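Long-range contact in immunoreactive 84kD antigen PG93 (Porphyromonas gingivalis, PDB 5M11), which serves as an essential bacterial surface component of the type-IX secretion system and binds calcium and zinc ions: residues Pro477-Ile485 with Lys495-Arg503. Numbering follows the deposited sequence.
Sequences PNGDKWVNI and KGVLIFNDR. With CA (calcium ion), chain B.
Lys481 passes obliquely over one face of the Phe500 ring and ends on Asp502, linking the open end of this beta hairpin to the start of a calcium-binding loop. Lys481 CB stands over that ring face, 3.9 Å from the Phe500 centroid and offset toward the rim. Farther out the chain bends at its second and fourth torsions, which brings Lys481 NZ round to Asp502 OD1 in a 2.8 Å salt bridge, entered from above the carboxylate plane. Lys481 NZ also gives a hydrogen bond to Gly479 O (2.9 Å), so the ammonium grips the turn before its own strand as well. Val483 CG2 meets the Phe500 ring at its edge, in plane, 3.7 Å from CE2. On the opposite face of the sheet, Trp482 and Ile499 lie side by side: Ile499 CG1 sits over the five-membered ring of Trp482, 3.6 Å from its centroid, while CG2 reaches NE1. With CG anti to the backbone N (chi1 -156°), the Asn501 amide swings across toward 477-485, where Asn501 ND2 donates to Asp480 OD1 (3.0 Å) on the anti side, the amide and carboxylate planes 77° apart. Asn501 OD1 accepts from Arg503 N in an Asx turn, and just there Asp502 O binds calcium at 2.4 Å; Thr505, Thr508, Asp511 and Asp512 complete the site. Antiparallel backbone bonds tie Lys481 to Phe500 and Val483 to Leu498. These are the two central strands of a four-stranded antiparallel sheet, consistent with a beta-propeller blade, with strand 469-475 flanking 481-485 and strand 513-517 flanking 497-501; Phe500 touches the zinc ligand His514 on the latter.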
ATOM      1  N   PRO A 477       6.975 -14.516 -28.515  1.00 63.21           N
ATOM      2  CA  PRO A 477       6.234 -14.632 -29.788  1.00 63.53           C
ATOM      3  C   PRO A 477       6.414 -15.955 -30.545  1.00 67.36           C
ATOM      4  O   PRO A 477       5.450 -16.412 -31.155  1.00 67.50           O
ATOM      5  CB  PRO A 477       6.783 -13.461 -30.602  1.00 66.01           C
ATOM      6  CG  PRO A 477       7.070 -12.437 -29.593  1.00 68.71           C
ATOM      7  CD  PRO A 477       7.694 -13.223 -28.470  1.00 64.25           C
ATOM      8  N   ASN A 478       7.594 -16.590 -30.465  1.00 64.11           N
ATOM      9  CA  ASN A 478       7.857 -17.879 -31.124  1.00 65.46           C
ATOM     10  C   ASN A 478       7.198 -19.087 -30.389  1.00 70.25           C
ATOM     11  O   ASN A 478       7.330 -20.231 -30.836  1.00 70.86           O
ATOM     12  CB  ASN A 478       9.367 -18.107 -31.241  1.00 65.13           C
ATOM     13  CG  ASN A 478      10.077 -18.265 -29.922  1.00 72.41           C
ATOM     14  OD1 ASN A 478       9.665 -17.740 -28.885  1.00 71.04           O
ATOM     15  ND2 ASN A 478      11.182 -18.959 -29.946  1.00 57.92           N
ATOM     16  N   GLY A 479       6.529 -18.826 -29.268  1.00 66.74           N
ATOM     17  CA  GLY A 479       5.840 -19.864 -28.504  1.00 66.54           C
ATOM     18  C   GLY A 479       6.559 -20.427 -27.296  1.00 69.22           C
ATOM     19  O   GLY A 479       5.955 -21.180 -26.527  1.00 68.04           O
ATOM     20  N   ASP A 480       7.854 -20.088 -27.126  1.00 65.71           N
ATOM     21  CA  ASP A 480       8.661 -20.520 -25.981  1.00 64.86           C
ATOM     22  C   ASP A 480       8.027 -20.023 -24.685  1.00 66.25           C
ATOM     23  O   ASP A 480       7.492 -18.906 -24.650  1.00 64.84           O
ATOM     24  CB  ASP A 480      10.103 -19.983 -26.102  1.00 66.96           C
ATOM     25  CG  ASP A 480      10.972 -20.656 -27.141  1.00 73.69           C
ATOM     26  OD1 ASP A 480      10.414 -21.224 -28.111  1.00 72.38           O
ATOM     27  OD2 ASP A 480      12.213 -20.583 -27.006  1.00 82.95           O
ATOM     28  N   LYS A 481       8.058 -20.848 -23.636  1.00 61.22           N
ATOM     29  CA  LYS A 481       7.468 -20.472 -22.354  1.00 58.69           C
ATOM     30  C   LYS A 481       8.547 -20.468 -21.310  1.00 63.11           C
ATOM     31  O   LYS A 481       9.246 -21.469 -21.155  1.00 64.43           O
ATOM     32  CB  LYS A 481       6.307 -21.413 -21.976  1.00 59.61           C
ATOM     33  CG  LYS A 481       5.121 -21.297 -22.927  1.00 60.50           C
ATOM     34  CD  LYS A 481       4.379 -22.600 -23.099  1.00 72.92           C
ATOM     35  CE  LYS A 481       3.275 -22.491 -24.128  1.00 85.02           C
ATOM     36  NZ  LYS A 481       3.765 -22.748 -25.507  1.00 92.48           N
ATOM     37  N   TRP A 482       8.732 -19.319 -20.640  1.00 58.76           N
ATOM     38  CA  TRP A 482       9.726 -19.144 -19.571  1.00 58.60           C
ATOM     39  C   TRP A 482       9.008 -19.122 -18.260  1.00 61.20           C
ATOM     40  O   TRP A 482       8.050 -18.360 -18.103  1.00 59.65           O
ATOM     41  CB  TRP A 482      10.566 -17.854 -19.749  1.00 56.82           C
ATOM     42  CG  TRP A 482      11.435 -17.806 -20.981  1.00 58.42           C
ATOM     43  CD1 TRP A 482      11.063 -18.107 -22.256  1.00 61.47           C
ATOM     44  CD2 TRP A 482      12.789 -17.323 -21.064  1.00 59.18           C
ATOM     45  NE1 TRP A 482      12.126 -17.931 -23.113  1.00 62.48           N
ATOM     46  CE2 TRP A 482      13.185 -17.417 -22.416  1.00 63.85           C
ATOM     47  CE3 TRP A 482      13.717 -16.849 -20.121  1.00 61.12           C
ATOM     48  CZ2 TRP A 482      14.461 -17.058 -22.851  1.00 64.51           C
ATOM     49  CZ3 TRP A 482      14.978 -16.488 -20.552  1.00 64.15           C
ATOM     50  CH2 TRP A 482      15.347 -16.604 -21.902  1.00 65.63           C
ATOM     51  N   VAL A 483       9.415 -19.996 -17.334  1.00 59.14           N
ATOM     52  CA  VAL A 483       8.831 -20.044 -15.988  1.00 59.07           C
ATOM     53  C   VAL A 483       9.978 -20.008 -14.975  1.00 60.17           C
ATOM     54  O   VAL A 483      10.853 -20.857 -15.065  1.00 60.89           O
ATOM     55  CB  VAL A 483       7.869 -21.252 -15.716  1.00 65.12           C
ATOM     56  CG1 VAL A 483       6.909 -20.928 -14.584  1.00 65.07           C
ATOM     57  CG2 VAL A 483       7.073 -21.654 -16.950  1.00 64.55           C
ATOM     58  N   ASN A 484       9.971 -19.043 -14.026  1.00 55.31           N
ATOM     59  CA  ASN A 484      10.975 -18.953 -12.951  1.00 57.43           C
ATOM     60  C   ASN A 484      10.655 -19.950 -11.818  1.00 63.95           C
ATOM     61  O   ASN A 484       9.498 -20.313 -11.643  1.00 62.07           O
ATOM     62  CB  ASN A 484      11.134 -17.516 -12.390  1.00 56.29           C
ATOM     63  CG  ASN A 484       9.889 -16.793 -11.909  1.00 68.37           C
ATOM     64  OD1 ASN A 484       8.988 -16.439 -12.675  1.00 53.78           O
ATOM     65  ND2 ASN A 484       9.903 -16.381 -10.661  1.00 62.41           N
ATOM     66  N   ILE A 485      11.684 -20.422 -11.082  1.00 65.30           N
ATOM     67  CA  ILE A 485      11.499 -21.377  -9.966  1.00 68.37           C
ATOM     68  C   ILE A 485      11.598 -20.623  -8.645  1.00 74.18           C
ATOM     69  O   ILE A 485      12.666 -20.099  -8.309  1.00 74.84           O
ATOM     70  CB  ILE A 485      12.476 -22.612  -9.975  1.00 74.04           C
ATOM     71  CG1 ILE A 485      12.831 -23.114 -11.419  1.00 73.46           C
ATOM     72  CG2 ILE A 485      11.966 -23.761  -9.073  1.00 76.42           C
ATOM     73  CD1 ILE A 485      11.788 -23.764 -12.239  1.00 80.53           C
ATOM     74  N   LYS A 495      16.954 -23.517  -7.784  1.00 93.66           N
ATOM     75  CA  LYS A 495      15.951 -22.581  -8.299  1.00 88.75           C
ATOM     76  C   LYS A 495      16.557 -21.881  -9.509  1.00 89.99           C
ATOM     77  O   LYS A 495      17.558 -21.155  -9.370  1.00 92.74           O
ATOM     78  CB  LYS A 495      15.514 -21.566  -7.211  1.00 89.94           C
ATOM     79  CG  LYS A 495      14.905 -22.186  -5.948  1.00 99.91           C
ATOM     80  CD  LYS A 495      14.909 -21.215  -4.762  1.00107.14           C
ATOM     81  CE  LYS A 495      14.627 -21.916  -3.453  1.00117.00           C
ATOM     82  NZ  LYS A 495      14.801 -21.010  -2.284  1.00125.75           N
ATOM     83  N   GLY A 496      16.019 -22.173 -10.686  1.00 80.37           N
ATOM     84  CA  GLY A 496      16.491 -21.572 -11.927  1.00 77.61           C
ATOM     85  C   GLY A 496      15.359 -20.961 -12.721  1.00 77.25           C
ATOM     86  O   GLY A 496      14.540 -20.208 -12.182  1.00 76.96           O
ATOM     87  N   VAL A 497      15.313 -21.294 -14.012  1.00 69.95           N
ATOM     88  CA  VAL A 497      14.295 -20.920 -14.996  1.00 65.33           C
ATOM     89  C   VAL A 497      14.103 -22.124 -15.919  1.00 67.25           C
ATOM     90  O   VAL A 497      15.082 -22.780 -16.288  1.00 68.05           O
ATOM     91  CB  VAL A 497      14.677 -19.644 -15.813  1.00 67.13           C
ATOM     92  CG1 VAL A 497      13.700 -19.376 -16.960  1.00 64.16           C
ATOM     93  CG2 VAL A 497      14.824 -18.417 -14.927  1.00 66.54           C
ATOM     94  N   LEU A 498      12.861 -22.396 -16.312  1.00 61.37           N
ATOM     95  CA  LEU A 498      12.566 -23.437 -17.281  1.00 61.01           C
ATOM     96  C   LEU A 498      11.970 -22.799 -18.554  1.00 62.85           C
ATOM     97  O   LEU A 498      10.949 -22.093 -18.497  1.00 60.99           O
ATOM     98  CB  LEU A 498      11.641 -24.521 -16.692  1.00 61.45           C
ATOM     99  CG  LEU A 498      10.905 -25.416 -17.688  1.00 66.04           C
ATOM    100  CD1 LEU A 498      11.781 -26.560 -18.189  1.00 68.99           C
ATOM    101  CD2 LEU A 498       9.648 -25.940 -17.087  1.00 69.10           C
ATOM    102  N   ILE A 499      12.637 -23.027 -19.689  1.00 58.91           N
ATOM    103  CA  ILE A 499      12.178 -22.586 -21.006  1.00 56.81           C
ATOM    104  C   ILE A 499      11.685 -23.846 -21.697  1.00 61.74           C
ATOM    105  O   ILE A 499      12.396 -24.850 -21.661  1.00 63.21           O
ATOM    106  CB  ILE A 499      13.280 -21.840 -21.827  1.00 59.74           C
ATOM    107  CG1 ILE A 499      13.959 -20.722 -21.017  1.00 58.92           C
ATOM    108  CG2 ILE A 499      12.771 -21.325 -23.182  1.00 58.85           C
ATOM    109  CD1 ILE A 499      15.333 -21.092 -20.551  1.00 58.10           C
ATOM    110  N   PHE A 500      10.468 -23.831 -22.270  1.00 57.64           N
ATOM    111  CA  PHE A 500       9.957 -25.007 -22.973  1.00 59.30           C
ATOM    112  C   PHE A 500       8.958 -24.649 -24.073  1.00 63.06           C
ATOM    113  O   PHE A 500       8.283 -23.617 -23.987  1.00 61.04           O
ATOM    114  CB  PHE A 500       9.328 -26.006 -21.998  1.00 62.05           C
ATOM    115  CG  PHE A 500       8.085 -25.519 -21.316  1.00 62.38           C
ATOM    116  CD1 PHE A 500       6.828 -25.881 -21.786  1.00 65.24           C
ATOM    117  CD2 PHE A 500       8.165 -24.729 -20.174  1.00 64.15           C
ATOM    118  CE1 PHE A 500       5.672 -25.430 -21.150  1.00 65.20           C
ATOM    119  CE2 PHE A 500       7.012 -24.275 -19.544  1.00 66.27           C
ATOM    120  CZ  PHE A 500       5.771 -24.624 -20.042  1.00 64.14           C
ATOM    121  N   ASN A 501       8.868 -25.521 -25.104  1.00 60.51           N
ATOM    122  CA  ASN A 501       7.948 -25.380 -26.228  1.00 60.09           C
ATOM    123  C   ASN A 501       7.251 -26.705 -26.488  1.00 65.55           C
ATOM    124  O   ASN A 501       7.877 -27.681 -26.891  1.00 65.68           O
ATOM    125  CB  ASN A 501       8.655 -24.877 -27.487  1.00 62.95           C
ATOM    126  CG  ASN A 501       7.722 -24.192 -28.448  1.00 81.66           C
ATOM    127  OD1 ASN A 501       6.809 -24.801 -29.019  1.00 73.44           O
ATOM    128  ND2 ASN A 501       7.939 -22.907 -28.654  1.00 72.58           N
ATOM    129  N   ASP A 502       5.939 -26.725 -26.223  1.00 62.99           N
ATOM    130  CA  ASP A 502       5.012 -27.848 -26.373  1.00 63.63           C
ATOM    131  C   ASP A 502       4.898 -28.352 -27.830  1.00 68.79           C
ATOM    132  O   ASP A 502       4.379 -29.447 -28.049  1.00 69.27           O
ATOM    133  CB  ASP A 502       3.629 -27.400 -25.884  1.00 63.88           C
ATOM    134  CG  ASP A 502       3.030 -26.296 -26.733  1.00 75.76           C
ATOM    135  OD1 ASP A 502       3.669 -25.208 -26.841  1.00 75.26           O
ATOM    136  OD2 ASP A 502       1.938 -26.523 -27.318  1.00 82.25           O
ATOM    137  N   ARG A 503       5.333 -27.518 -28.813  1.00 65.60           N
ATOM    138  CA  ARG A 503       5.347 -27.749 -30.270  1.00 66.84           C
ATOM    139  C   ARG A 503       3.929 -28.082 -30.814  1.00 74.30           C
ATOM    140  O   ARG A 503       3.762 -29.022 -31.604  1.00 78.72           O
ATOM    141  CB  ARG A 503       6.388 -28.845 -30.674  1.00 64.39           C
ATOM    142  CG  ARG A 503       7.853 -28.533 -30.329  1.00 61.83           C
ATOM    143  CD  ARG A 503       8.381 -27.316 -31.063  1.00 70.10           C
ATOM    144  NE  ARG A 503       9.835 -27.176 -30.953  1.00 80.81           N
ATOM    145  CZ  ARG A 503      10.478 -26.013 -30.877  1.00 91.96           C
ATOM    146  NH1 ARG A 503       9.803 -24.869 -30.870  1.00 80.16           N
ATOM    147  NH2 ARG A 503      11.803 -25.987 -30.799  1.00 72.95           N
TER
HETATM  148 CA    CA B 801       4.183 -31.809 -27.745  1.00 81.36          CA